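Local coordinates for protein salmonella typhimurium DB7155 bacteriophage DET7 tailspike (Bacteriophage, PDB 2V5I) that probably binds and hydrolyses the O-antigen of Salmonella lipopolysaccharide, acting as the trimeric receptor-binding tailspike with which the phage recognises its host, at residues S226-Q231 with G257-Q262; N326-N331 with N348-D353; I201-N206 with Q231-N236; G344-V349 with S369-I374. All coordinates share one frame; numbering follows the deposited sequence.

Contact 1 of 4, residues S226-Q231 with G257-Q262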
loop_
_atom_site.group_PDB
_atom_site.type_symbol
_atom_site.label_atom_id
_atom_site.label_comp_id
_atom_site.label_asym_id
_atom_site.label_seq_id
_atom_site.Cartn_x
_atom_site.Cartn_y
_atom_site.Cartn_z
ATOM N N SER A 226 -1.389 -13.130 -27.644
ATOM C CA SER A 226 -2.295 -14.270 -27.536
ATOM C C SER A 226 -2.015 -15.073 -26.252
ATOM O O SER A 226 -2.853 -15.935 -25.863
ATOM C CB SER A 226 -2.058 -15.227 -28.679
ATOM O OG SER A 226 -2.302 -14.648 -29.941
ATOM N N GLY A 227 -0.824 -14.897 -25.709
ATOM C CA GLY A 227 -0.384 -15.551 -24.468
ATOM C C GLY A 227 -0.266 -14.553 -23.335
ATOM O O GLY A 227 -1.117 -13.628 -23.193
ATOM N N SER A 228 0.658 -14.810 -22.434
ATOM C CA SER A 228 0.804 -13.999 -21.235
ATOM C C SER A 228 1.769 -12.848 -21.448
ATOM O O SER A 228 2.651 -12.924 -22.314
ATOM C CB SER A 228 1.160 -14.879 -20.041
ATOM O OG SER A 228 0.096 -15.771 -19.758
ATOM N N GLY A 229 1.559 -11.768 -20.706
ATOM C CA GLY A 229 2.380 -10.592 -20.862
ATOM C C GLY A 229 3.835 -10.860 -20.564
ATOM O O GLY A 229 4.746 -10.549 -21.316
ATOM N N VAL A 230 4.057 -11.346 -19.333
ATOM C CA VAL A 230 5.374 -11.766 -18.877
ATOM C C VAL A 230 5.287 -13.191 -18.367
ATOM O O VAL A 230 4.387 -13.531 -17.616
ATOM C CB VAL A 230 5.927 -10.868 -17.690
ATOM C CG1 VAL A 230 7.331 -11.313 -17.255
ATOM C CG2 VAL A 230 5.938 -9.405 -18.065
ATOM N N GLN A 231 6.216 -14.039 -18.782
ATOM C CA GLN A 231 6.214 -15.400 -18.289
ATOM C C GLN A 231 7.599 -15.945 -18.002
ATOM O O GLN A 231 8.553 -15.559 -18.637
ATOM C CB GLN A 231 5.504 -16.336 -19.255
ATOM C CG GLN A 231 6.132 -16.484 -20.555
ATOM C CD GLN A 231 5.162 -17.117 -21.637
ATOM O OE1 GLN A 231 4.013 -17.474 -21.352
ATOM N NE2 GLN A 231 5.658 -17.271 -22.848
ATOM N N GLY A 257 -1.849 -11.734 -17.362
ATOM C CA GLY A 257 -0.895 -10.603 -17.338
ATOM C C GLY A 257 0.529 -11.132 -17.093
ATOM O O GLY A 257 1.469 -10.790 -17.792
ATOM N N PHE A 258 0.653 -11.852 -15.982
ATOM C CA PHE A 258 1.895 -12.328 -15.487
ATOM C C PHE A 258 1.760 -13.785 -15.049
ATOM O O PHE A 258 0.828 -14.115 -14.337
ATOM C CB PHE A 258 2.270 -11.490 -14.242
ATOM C CG PHE A 258 2.312 -10.000 -14.519
ATOM C CD1 PHE A 258 3.394 -9.399 -15.118
ATOM C CD2 PHE A 258 1.169 -9.189 -14.271
ATOM C CE1 PHE A 258 3.403 -8.032 -15.415
ATOM C CE2 PHE A 258 1.183 -7.791 -14.558
ATOM C CZ PHE A 258 2.264 -7.240 -15.157
ATOM N N LYS A 259 2.690 -14.605 -15.517
ATOM C CA LYS A 259 2.542 -16.077 -15.377
ATOM C C LYS A 259 3.832 -16.773 -14.990
ATOM O O LYS A 259 4.856 -16.573 -15.642
ATOM C CB LYS A 259 2.012 -16.643 -16.691
ATOM C CG LYS A 259 1.805 -18.182 -16.773
ATOM C CD LYS A 259 1.606 -18.614 -18.210
ATOM C CE LYS A 259 1.406 -20.091 -18.349
ATOM N NZ LYS A 259 1.049 -20.376 -19.798
ATOM N N THR A 260 3.731 -17.589 -13.933
ATOM C CA THR A 260 4.737 -18.600 -13.668
ATOM C C THR A 260 4.254 -19.930 -14.264
ATOM O O THR A 260 3.205 -20.433 -13.879
ATOM C CB THR A 260 4.955 -18.748 -12.121
ATOM O OG1 THR A 260 3.738 -18.984 -11.447
ATOM C CG2 THR A 260 5.555 -17.484 -11.545
ATOM N N TYR A 261 5.046 -20.478 -15.192
ATOM C CA TYR A 261 4.556 -21.703 -15.863
ATOM C C TYR A 261 4.333 -22.809 -14.897
ATOM O O TYR A 261 5.066 -22.953 -13.879
ATOM C CB TYR A 261 5.565 -22.225 -16.902
ATOM C CG TYR A 261 5.171 -21.982 -18.302
ATOM C CD1 TYR A 261 5.301 -20.717 -18.827
ATOM C CD2 TYR A 261 4.726 -23.000 -19.098
ATOM C CE1 TYR A 261 4.984 -20.456 -20.124
ATOM C CE2 TYR A 261 4.384 -22.757 -20.436
ATOM C CZ TYR A 261 4.519 -21.485 -20.925
ATOM O OH TYR A 261 4.208 -21.165 -22.238
ATOM N N GLN A 262 3.315 -23.627 -15.201
ATOM C CA GLN A 262 2.958 -24.775 -14.416
ATOM C C GLN A 262 3.373 -26.048 -15.124
ATOM O O GLN A 262 3.319 -26.139 -16.363
ATOM C CB GLN A 262 1.453 -24.844 -14.163
ATOM C CG GLN A 262 1.018 -23.853 -13.151
ATOM C CD GLN A 262 0.075 -22.849 -13.642
ATOM O OE1 GLN A 262 -0.970 -23.208 -14.159
ATOM N NE2 GLN A 262 0.401 -21.541 -13.454
#
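Gly257 meets Gly229 and Val230 at the start of the pairing: its O accepts the backbone N of Val230 at 3.1 Å. Gly229, with no CB, suits its place, since a side chain would point at that carbonyl. Phe258 follows in register with Val230, and its CD1 packs obliquely against Val230 CG2 at 3.9 Å. The ring stacks further on Phe290, and both side chains reach Val245, as bulky apolar residues should in an interior. Lys259 pairs through its backbone and sends its side chain to the face opposite Phe258. Its N bonds to Val230 O at 2.9 Å, while its extended side chain passes Ser228, with CD 3.6 Å from OG. Glu255 draws the polar ends together, forming a salt bridge with Lys259 NZ and a hydrogen bond with Ser228 OG. Lys259 O faces Gln231 CA in a CA-H...O contact of 3.2 Å. Past the strand, the Tyr261 ring lies over Lys259 CE and presents the edge at CE1 to Gln231 OE1, 3.4 Å away, its plane turned 64° from the amide. Gln231 extends to this point from a CG set between its backbone N and carbonyl carbon (chi1 64°), and its NE2 is taken by Thr203. Parallel, in-register strands from successive turns, apolar on the face of Val230 and Phe258 and polar on that of Gln231 and Lys259, mark a right-handed parallel beta-helix.

Contact 2 of 4, residues N326-N331 with N348-D353; sequences NILVMN and NVTVQD
The amide of Gln352 is the flat group that Met330 and Leu328 embrace: Leu328 CD1 sits over one of its faces, 3.9 Å from NE2, while NE2 itself points at Met330 SD. That last bond, 3.5 Å long, is weak, as sulfur is a poor acceptor, but it is nearly straight at 173°. Met330 also lays its CG 3.6 Å from Gln352 CG, its flexible thioether chain crossing the glutamine stem. The two strands are neighbouring rungs of the parallel beta-helix, running almost exactly parallel with axes 4.7 Å apart.

Backbone bonds alternate between them, as parallel strands require: Thr350 N to Ile327 O, Val329 N to Thr350 O, and Gln352 N to Val329 O. Ile327, Val329, Val349 and Val351 share one face, where beta-branched apolar residues suit both the extended backbone and the interior packing; Ile327 and Val329 also touch Phe290. The opposite face, with Leu328, Thr350 and Gln352, meets the second subunit, whose Leu323 and Tyr345 pack on Leu328 and Gln352. Beyond the strands, Asn331 N makes a weak bond to Asp353 O, and a salt bridge ties Asp353 to Lys403.

Thr350 serves both needs of this face, because a chi1 of -58° sets OG1 beside the backbone N and CG2 opposite it. Thr350 CG2 rests 3.6 Å from Leu328 CD1. Thr350 OG1 bonds Asn348 ND2 of the second subunit and lies 2.8 Å from a water. That water donates to Ile327 O at 3.2 Å and to Asn348 O at 3.1 Å.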
loop_
_atom_site.group_PDB
_atom_site.type_symbol
_atom_site.label_atom_id
_atom_site.label_comp_id
_atom_site.label_asym_id
_atom_site.label_seq_id
_atom_site.Cartn_x
_atom_site.Cartn_y
_atom_site.Cartn_z
ATOM N N ASN A 326 1.724 -5.443 -3.147
ATOM C CA ASN A 326 1.341 -4.227 -3.822
ATOM C C ASN A 326 1.051 -4.450 -5.306
ATOM O O ASN A 326 1.653 -3.860 -6.183
ATOM C CB ASN A 326 2.389 -3.120 -3.667
ATOM C CG ASN A 326 1.911 -1.814 -4.234
ATOM O OD1 ASN A 326 0.711 -1.582 -4.302
ATOM N ND2 ASN A 326 2.841 -0.936 -4.616
ATOM N N ILE A 327 0.108 -5.355 -5.547
ATOM C CA ILE A 327 -0.352 -5.626 -6.915
ATOM C C ILE A 327 -1.815 -5.265 -7.077
ATOM O O ILE A 327 -2.582 -5.310 -6.130
ATOM C CB ILE A 327 -0.089 -7.114 -7.323
ATOM C CG1 ILE A 327 -0.750 -8.124 -6.398
ATOM C CG2 ILE A 327 1.411 -7.381 -7.402
ATOM C CD1 ILE A 327 -0.899 -9.470 -6.962
ATOM N N LEU A 328 -2.205 -4.951 -8.315
ATOM C CA LEU A 328 -3.570 -4.480 -8.631
ATOM C C LEU A 328 -4.071 -5.195 -9.878
ATOM O O LEU A 328 -3.308 -5.348 -10.841
ATOM C CB LEU A 328 -3.580 -2.975 -8.901
ATOM C CG LEU A 328 -4.863 -2.319 -9.462
ATOM C CD1 LEU A 328 -5.981 -2.408 -8.493
ATOM C CD2 LEU A 328 -4.594 -0.858 -9.891
ATOM N N VAL A 329 -5.299 -5.723 -9.806
ATOM C CA VAL A 329 -5.928 -6.342 -10.969
ATOM C C VAL A 329 -7.332 -5.744 -11.147
ATOM O O VAL A 329 -8.064 -5.626 -10.177
ATOM C CB VAL A 329 -6.045 -7.872 -10.829
ATOM C CG1 VAL A 329 -6.728 -8.492 -12.053
ATOM C CG2 VAL A 329 -4.662 -8.564 -10.577
ATOM N N MET A 330 -7.698 -5.453 -12.404
ATOM C CA MET A 330 -9.071 -5.037 -12.692
ATOM C C MET A 330 -9.571 -5.612 -14.009
ATOM O O MET A 330 -8.803 -5.771 -14.967
ATOM C CB MET A 330 -9.123 -3.504 -12.778
ATOM C CG MET A 330 -8.775 -2.822 -11.492
ATOM S SD MET A 330 -8.986 -1.020 -11.600
ATOM C CE MET A 330 -10.743 -0.951 -11.936
ATOM N N ASN A 331 -10.851 -5.998 -13.994
ATOM C CA ASN A 331 -11.585 -6.433 -15.188
ATOM C C ASN A 331 -11.076 -7.721 -15.844
ATOM O O ASN A 331 -11.244 -7.910 -17.030
ATOM C CB ASN A 331 -11.703 -5.306 -16.213
ATOM C CG ASN A 331 -12.812 -5.540 -17.199
ATOM O OD1 ASN A 331 -13.908 -6.028 -16.821
ATOM N ND2 ASN A 331 -12.595 -5.125 -18.465
ATOM N N ASN A 348 -1.084 -6.809 0.608
ATOM C CA ASN A 348 -1.351 -5.582 -0.081
ATOM C C ASN A 348 -1.751 -5.838 -1.530
ATOM O O ASN A 348 -1.122 -5.360 -2.489
ATOM C CB ASN A 348 -0.171 -4.610 0.049
ATOM C CG ASN A 348 0.315 -4.471 1.502
ATOM O OD1 ASN A 348 -0.476 -4.494 2.471
ATOM N ND2 ASN A 348 1.628 -4.405 1.665
ATOM N N VAL A 349 -2.837 -6.586 -1.673
ATOM C CA VAL A 349 -3.372 -6.967 -2.974
ATOM C C VAL A 349 -4.679 -6.256 -3.166
ATOM O O VAL A 349 -5.481 -6.243 -2.258
ATOM C CB VAL A 349 -3.628 -8.515 -2.969
ATOM C CG1 VAL A 349 -4.487 -8.966 -4.141
ATOM C CG2 VAL A 349 -2.298 -9.262 -2.982
ATOM N N THR A 350 -4.931 -5.716 -4.366
ATOM C CA THR A 350 -6.183 -5.019 -4.688
ATOM C C THR A 350 -6.728 -5.616 -5.996
ATOM O O THR A 350 -6.109 -5.506 -7.066
ATOM C CB THR A 350 -5.941 -3.491 -4.843
ATOM O OG1 THR A 350 -5.375 -2.972 -3.600
ATOM C CG2 THR A 350 -7.266 -2.788 -5.184
ATOM N N VAL A 351 -7.848 -6.339 -5.900
ATOM C CA VAL A 351 -8.541 -6.879 -7.058
ATOM C C VAL A 351 -9.923 -6.217 -7.065
ATOM O O VAL A 351 -10.673 -6.341 -6.095
ATOM C CB VAL A 351 -8.658 -8.421 -6.966
ATOM C CG1 VAL A 351 -9.396 -8.940 -8.167
ATOM C CG2 VAL A 351 -7.298 -9.067 -6.892
ATOM N N GLN A 352 -10.278 -5.550 -8.151
ATOM C CA GLN A 352 -11.534 -4.808 -8.161
ATOM C C GLN A 352 -12.190 -4.884 -9.529
ATOM O O GLN A 352 -11.521 -4.764 -10.552
ATOM C CB GLN A 352 -11.381 -3.386 -7.627
ATOM C CG GLN A 352 -10.425 -2.540 -8.261
ATOM C CD GLN A 352 -9.952 -1.254 -7.457
ATOM O OE1 GLN A 352 -10.171 -1.015 -6.216
ATOM N NE2 GLN A 352 -9.290 -0.433 -8.204
ATOM N N ASP A 353 -13.494 -5.166 -9.535
ATOM C CA ASP A 353 -14.317 -5.054 -10.786
ATOM C C ASP A 353 -13.866 -6.070 -11.804
ATOM O O ASP A 353 -13.607 -5.695 -12.965
ATOM C CB ASP A 353 -14.281 -3.614 -11.364
ATOM C CG ASP A 353 -15.460 -3.303 -12.321
ATOM O OD1 ASP A 353 -16.470 -4.014 -12.299
ATOM O OD2 ASP A 353 -15.359 -2.301 -13.054
HETATM O O HOH W 1 -2.625 -3.084 -3.878
#

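Contact 3 of 4, residues I201-N206 with Q231-N236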
loop_
_atom_site.group_PDB
_atom_site.type_symbol
_atom_site.label_atom_id
_atom_site.label_comp_id
_atom_site.label_asym_id
_atom_site.label_seq_id
_atom_site.Cartn_x
_atom_site.Cartn_y
_atom_site.Cartn_z
ATOM N N ILE A 201 4.704 -12.166 -24.386
ATOM C CA ILE A 201 5.371 -10.934 -24.816
ATOM C C ILE A 201 6.812 -10.885 -24.381
ATOM O O ILE A 201 7.681 -10.568 -25.184
ATOM C CB ILE A 201 4.560 -9.667 -24.511
ATOM C CG1 ILE A 201 3.135 -9.827 -25.036
ATOM C CG2 ILE A 201 5.249 -8.444 -25.120
ATOM C CD1 ILE A 201 2.199 -8.689 -24.850
ATOM N N ILE A 202 7.047 -11.082 -23.069
ATOM C CA ILE A 202 8.403 -11.202 -22.542
ATOM C C ILE A 202 8.510 -12.542 -21.824
ATOM O O ILE A 202 7.712 -12.803 -20.951
ATOM C CB ILE A 202 8.723 -10.054 -21.558
ATOM C CG1 ILE A 202 8.455 -8.674 -22.241
ATOM C CG2 ILE A 202 10.163 -10.179 -21.047
ATOM C CD1 ILE A 202 8.347 -7.472 -21.306
ATOM N N THR A 203 9.501 -13.353 -22.201
ATOM C CA THR A 203 9.646 -14.695 -21.657
ATOM C C THR A 203 11.100 -14.965 -21.278
ATOM O O THR A 203 12.003 -14.657 -22.033
ATOM C CB THR A 203 9.275 -15.743 -22.763
ATOM O OG1 THR A 203 7.935 -15.543 -23.192
ATOM C CG2 THR A 203 9.466 -17.166 -22.255
ATOM N N PHE A 204 11.306 -15.441 -20.055
ATOM C CA PHE A 204 12.587 -15.994 -19.650
ATOM C C PHE A 204 12.423 -17.501 -19.537
ATOM O O PHE A 204 11.756 -17.982 -18.614
ATOM C CB PHE A 204 12.974 -15.385 -18.279
ATOM C CG PHE A 204 13.309 -13.942 -18.338
ATOM C CD1 PHE A 204 14.480 -13.520 -18.867
ATOM C CD2 PHE A 204 12.367 -12.957 -17.923
ATOM C CE1 PHE A 204 14.792 -12.108 -18.929
ATOM C CE2 PHE A 204 12.717 -11.609 -17.979
ATOM C CZ PHE A 204 13.875 -11.210 -18.517
ATOM N N GLU A 205 13.066 -18.225 -20.465
ATOM C CA GLU A 205 12.945 -19.662 -20.583
ATOM C C GLU A 205 14.303 -20.283 -20.188
ATOM O O GLU A 205 15.315 -20.050 -20.861
ATOM C CB GLU A 205 12.624 -19.978 -22.037
ATOM C CG GLU A 205 12.515 -21.458 -22.318
ATOM C CD GLU A 205 13.858 -22.068 -22.776
ATOM O OE1 GLU A 205 14.358 -21.771 -23.912
ATOM O OE2 GLU A 205 14.442 -22.880 -22.024
ATOM N N ASN A 206 14.326 -20.987 -19.042
ATOM C CA ASN A 206 15.518 -21.648 -18.555
ATOM C C ASN A 206 15.307 -23.156 -18.320
ATOM O O ASN A 206 15.657 -23.700 -17.270
ATOM C CB ASN A 206 15.991 -20.944 -17.259
ATOM C CG ASN A 206 16.490 -19.552 -17.529
ATOM O OD1 ASN A 206 15.690 -18.608 -17.579
ATOM N ND2 ASN A 206 17.780 -19.405 -17.719
ATOM N N GLN A 231 6.216 -14.039 -18.782
ATOM C CA GLN A 231 6.214 -15.400 -18.289
ATOM C C GLN A 231 7.599 -15.945 -18.002
ATOM O O GLN A 231 8.553 -15.559 -18.637
ATOM C CB GLN A 231 5.504 -16.336 -19.255
ATOM C CG GLN A 231 6.132 -16.484 -20.555
ATOM C CD GLN A 231 5.162 -17.117 -21.637
ATOM O OE1 GLN A 231 4.013 -17.474 -21.352
ATOM N NE2 GLN A 231 5.658 -17.271 -22.848
ATOM N N PHE A 232 7.669 -16.802 -16.954
ATOM C CA PHE A 232 8.928 -17.456 -16.547
ATOM C C PHE A 232 8.800 -18.954 -16.635
ATOM O O PHE A 232 7.753 -19.484 -16.281
ATOM C CB PHE A 232 9.204 -17.078 -15.043
ATOM C CG PHE A 232 9.490 -15.631 -14.842
ATOM C CD1 PHE A 232 8.430 -14.735 -14.662
ATOM C CD2 PHE A 232 10.759 -15.171 -14.849
ATOM C CE1 PHE A 232 8.676 -13.390 -14.501
ATOM C CE2 PHE A 232 11.027 -13.766 -14.674
ATOM C CZ PHE A 232 9.930 -12.928 -14.481
ATOM N N LEU A 233 9.905 -19.607 -17.032
ATOM C CA LEU A 233 10.019 -21.082 -17.063
ATOM C C LEU A 233 11.330 -21.485 -16.382
ATOM O O LEU A 233 12.396 -21.054 -16.778
ATOM C CB LEU A 233 10.001 -21.655 -18.501
ATOM C CG LEU A 233 8.753 -21.437 -19.322
ATOM C CD1 LEU A 233 8.772 -20.115 -20.025
ATOM C CD2 LEU A 233 8.645 -22.548 -20.351
ATOM N N ARG A 234 11.226 -22.274 -15.312
ATOM C CA ARG A 234 12.376 -22.788 -14.559
ATOM C C ARG A 234 13.359 -21.679 -14.101
ATOM O O ARG A 234 14.548 -21.780 -14.286
ATOM C CB ARG A 234 13.069 -23.862 -15.374
ATOM C CG ARG A 234 14.007 -24.772 -14.567
ATOM C CD ARG A 234 14.344 -26.054 -15.309
ATOM N NE ARG A 234 15.463 -26.807 -14.710
ATOM C CZ ARG A 234 16.746 -26.532 -14.888
ATOM N NH1 ARG A 234 17.152 -25.499 -15.615
ATOM N NH2 ARG A 234 17.689 -27.301 -14.296
ATOM N N ASN A 235 12.783 -20.624 -13.516
ATOM C CA ASN A 235 13.519 -19.579 -12.800
ATOM C C ASN A 235 13.353 -19.795 -11.293
ATOM O O ASN A 235 12.273 -20.123 -10.826
ATOM C CB ASN A 235 13.031 -18.199 -13.232
ATOM C CG ASN A 235 13.686 -17.741 -14.508
ATOM O OD1 ASN A 235 14.385 -16.696 -14.544
ATOM N ND2 ASN A 235 13.530 -18.495 -15.576
ATOM N N ASN A 236 14.460 -19.596 -10.563
ATOM C CA ASN A 236 14.523 -19.647 -9.078
ATOM C C ASN A 236 15.305 -18.445 -8.599
ATOM O O ASN A 236 16.501 -18.418 -8.820
ATOM C CB ASN A 236 15.101 -20.973 -8.622
ATOM C CG ASN A 236 15.099 -21.120 -7.114
ATOM O OD1 ASN A 236 14.697 -20.198 -6.394
ATOM N ND2 ASN A 236 15.425 -22.332 -6.634
#
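Leu233 O is gripped by two donors, Asn206 N at 3.0 Å and Asn235 ND2 at 3.0 Å, which approach from opposite faces of the carbonyl plane. The same ND2 also gives a hydrogen to Asn206 OD1 at 2.9 Å, the two amides turned 75° apart. Asparagine suits both places because its short amide can donate and accept where the strands end; Asn206 ND2 goes on to Cys183 O. Asn206 O lies in the guanidinium plane of Arg234, 2.9 Å from NH1; the arginine reaches it with an extended stem and makes a cation-pi contact with Trp211. Within the strands, Gln231 N bonds to Ile202 O, Phe204 N to Gln231 O, and Leu233 N to Phe204 O. On one face, Gln231 NE2 donates to Thr203 OG1 (2.9 Å), which lies 18° out of the amide plane, and Thr203 CG2 rests against Leu233 CD1. On the other, Phe204 and Phe232 lie side by side, CD2 to CE2 at 3.6 Å; their planes are near parallel, 22° apart, but slid so far that the rings barely overlap. Phe204 continues the row by stacking on Phe180. Rows of aromatic side chains at like positions of successive coils are characteristic of parallel beta-helices such as the P22 tailspike.

Contact 4 of 4, residues G344-V349 with S369-I374; sequences GYVSNV and SNITVI
A chi1 of -160° swings CG of Asn370 away from its own N and carries the amide across to that of Asn348, whose CG lies beside its backbone N (chi1 -49°). Asn370 ND2 thereby donates to Asn348 OD1 at 2.8 Å, with the two amide planes 82° apart. Both residues stand at a corner of the beta-helix, where the chain bends from one face to the next with left-handed backbone angles. Asparagine accepts that conformation more readily than most other residues, and here its amide also links one coil to the next.

Parallel pairing continues on either side of the corner. Before it, Ser369 N bonds to Val346 O and Asn348 N to Ser369 O, each at 3.0 Å. Beyond it, Thr372 N reaches Val349 O at 2.9 Å, whereas at the bend itself Val349 N makes a longer, weak bond to Asn370 O. Inside the corner, Ile371 CD1 comes to 3.8 Å from Val349 CB, the two apolar side chains side by side and pointing the same way.

The outer side faces the trimer. Tyr345 OH bonds Asp375 of the third subunit, and Asn370 packs on its counterpart in the second subunit; within the chain, Arg398 binds both Asn370 OD1 and Thr372 OG1.

Two waters bridge the strands. One accepts from Ser369 OG and donates to Val346 O; the other donates to Val349 O at 3.0 Å and to Asn370 O at 2.9 Å.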
loop_
_atom_site.group_PDB
_atom_site.type_symbol
_atom_site.label_atom_id
_atom_site.label_comp_id
_atom_site.label_asym_id
_atom_site.label_seq_id
_atom_site.Cartn_x
_atom_site.Cartn_y
_atom_site.Cartn_z
ATOM N N GLY A 344 4.426 -19.347 3.023
ATOM C CA GLY A 344 4.535 -18.042 2.400
ATOM C C GLY A 344 3.520 -16.985 2.839
ATOM O O GLY A 344 2.655 -17.226 3.677
ATOM N N TYR A 345 3.714 -15.802 2.237
ATOM C CA TYR A 345 3.004 -14.550 2.579
ATOM C C TYR A 345 2.535 -13.850 1.322
ATOM O O TYR A 345 3.244 -13.855 0.296
ATOM C CB TYR A 345 3.918 -13.633 3.410
ATOM C CG TYR A 345 4.244 -14.239 4.766
ATOM C CD1 TYR A 345 5.255 -15.168 4.903
ATOM C CD2 TYR A 345 3.464 -14.002 5.872
ATOM C CE1 TYR A 345 5.519 -15.785 6.131
ATOM C CE2 TYR A 345 3.730 -14.589 7.101
ATOM C CZ TYR A 345 4.728 -15.580 7.185
ATOM O OH TYR A 345 5.001 -16.187 8.376
ATOM N N VAL A 346 1.361 -13.235 1.381
ATOM C CA VAL A 346 0.833 -12.407 0.290
ATOM C C VAL A 346 0.293 -11.154 0.991
ATOM O O VAL A 346 -0.354 -11.264 2.023
ATOM C CB VAL A 346 -0.327 -13.108 -0.398
ATOM C CG1 VAL A 346 -0.974 -12.208 -1.405
ATOM C CG2 VAL A 346 0.164 -14.345 -1.043
ATOM N N SER A 347 0.684 -9.954 0.534
ATOM C CA SER A 347 0.224 -8.731 1.179
ATOM C C SER A 347 -0.123 -7.625 0.199
ATOM O O SER A 347 0.410 -7.534 -0.901
ATOM C CB SER A 347 1.299 -8.136 2.120
ATOM O OG SER A 347 2.561 -8.008 1.447
ATOM N N ASN A 348 -1.084 -6.809 0.608
ATOM C CA ASN A 348 -1.351 -5.582 -0.081
ATOM C C ASN A 348 -1.751 -5.838 -1.530
ATOM O O ASN A 348 -1.122 -5.360 -2.489
ATOM C CB ASN A 348 -0.171 -4.610 0.049
ATOM C CG ASN A 348 0.315 -4.471 1.502
ATOM O OD1 ASN A 348 -0.476 -4.494 2.471
ATOM N ND2 ASN A 348 1.628 -4.405 1.665
ATOM N N VAL A 349 -2.837 -6.586 -1.673
ATOM C CA VAL A 349 -3.372 -6.967 -2.974
ATOM C C VAL A 349 -4.679 -6.256 -3.166
ATOM O O VAL A 349 -5.481 -6.243 -2.258
ATOM C CB VAL A 349 -3.628 -8.515 -2.969
ATOM C CG1 VAL A 349 -4.487 -8.966 -4.141
ATOM C CG2 VAL A 349 -2.298 -9.262 -2.982
ATOM N N SER A 369 -2.542 -10.799 3.979
ATOM C CA SER A 369 -2.807 -9.650 4.834
ATOM C C SER A 369 -3.113 -8.433 3.960
ATOM O O SER A 369 -2.454 -8.217 2.936
ATOM C CB SER A 369 -1.639 -9.361 5.771
ATOM O OG SER A 369 -1.246 -10.543 6.487
ATOM N N ASN A 370 -4.103 -7.649 4.373
ATOM C CA ASN A 370 -4.405 -6.356 3.759
ATOM C C ASN A 370 -4.811 -6.523 2.298
ATOM O O ASN A 370 -4.143 -6.082 1.368
ATOM C CB ASN A 370 -3.239 -5.381 3.879
ATOM C CG ASN A 370 -3.671 -3.958 3.711
ATOM O OD1 ASN A 370 -4.822 -3.615 4.008
ATOM N ND2 ASN A 370 -2.776 -3.122 3.194
ATOM N N ILE A 371 -5.908 -7.259 2.134
ATOM C CA ILE A 371 -6.448 -7.728 0.823
ATOM C C ILE A 371 -7.743 -6.974 0.512
ATOM O O ILE A 371 -8.588 -6.780 1.372
ATOM C CB ILE A 371 -6.759 -9.263 0.856
ATOM C CG1 ILE A 371 -5.547 -10.090 1.326
ATOM C CG2 ILE A 371 -7.177 -9.755 -0.515
ATOM C CD1 ILE A 371 -4.314 -9.993 0.471
ATOM N N THR A 372 -7.906 -6.590 -0.748
ATOM C CA THR A 372 -9.188 -5.993 -1.204
ATOM C C THR A 372 -9.611 -6.809 -2.409
ATOM O O THR A 372 -8.826 -6.957 -3.362
ATOM C CB THR A 372 -8.965 -4.514 -1.652
ATOM O OG1 THR A 372 -8.548 -3.713 -0.525
ATOM C CG2 THR A 372 -10.193 -3.913 -2.283
ATOM N N VAL A 373 -10.794 -7.428 -2.363
ATOM C CA VAL A 373 -11.351 -8.160 -3.517
ATOM C C VAL A 373 -12.814 -7.780 -3.592
ATOM O O VAL A 373 -13.645 -8.361 -2.874
ATOM C CB VAL A 373 -11.207 -9.700 -3.369
ATOM C CG1 VAL A 373 -11.756 -10.369 -4.606
ATOM C CG2 VAL A 373 -9.799 -10.112 -3.209
ATOM N N ILE A 374 -13.150 -6.861 -4.498
ATOM C CA ILE A 374 -14.458 -6.223 -4.479
ATOM C C ILE A 374 -15.043 -6.156 -5.891
ATOM O O ILE A 374 -14.300 -6.015 -6.855
ATOM C CB ILE A 374 -14.398 -4.808 -3.881
ATOM C CG1 ILE A 374 -13.510 -3.890 -4.676
ATOM C CG2 ILE A 374 -13.929 -4.866 -2.405
ATOM C CD1 ILE A 374 -13.480 -2.511 -4.197
HETATM O O HOH W 2 0.845 -11.414 4.782
HETATM O O HOH W 3 -5.150 -3.952 -0.339
#

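How the contacts relate
All four contacts join consecutive coils of one beta-helix, in two groups. Contacts 3 and 1, whose segments alternate along the chain, share strand 230-233 and Gln231, with centres about 9 Å apart; they belong to the row of strands 202-205, 230-233 and 258-260. Contacts 2 and 4 come later in the chain, in another row, 323-330, 345-352 and 371-374; they share Asn348 and Val349, contact 4 spans the corner there, and their centres are also about 9 Å apart. Contacts 1 and 2 have centres about 17 Å apart, contacts 3 and 4 about 25 Å. Contacts 1 and 3 touch no other chain, whereas here the later coils contribute to the trimer interface.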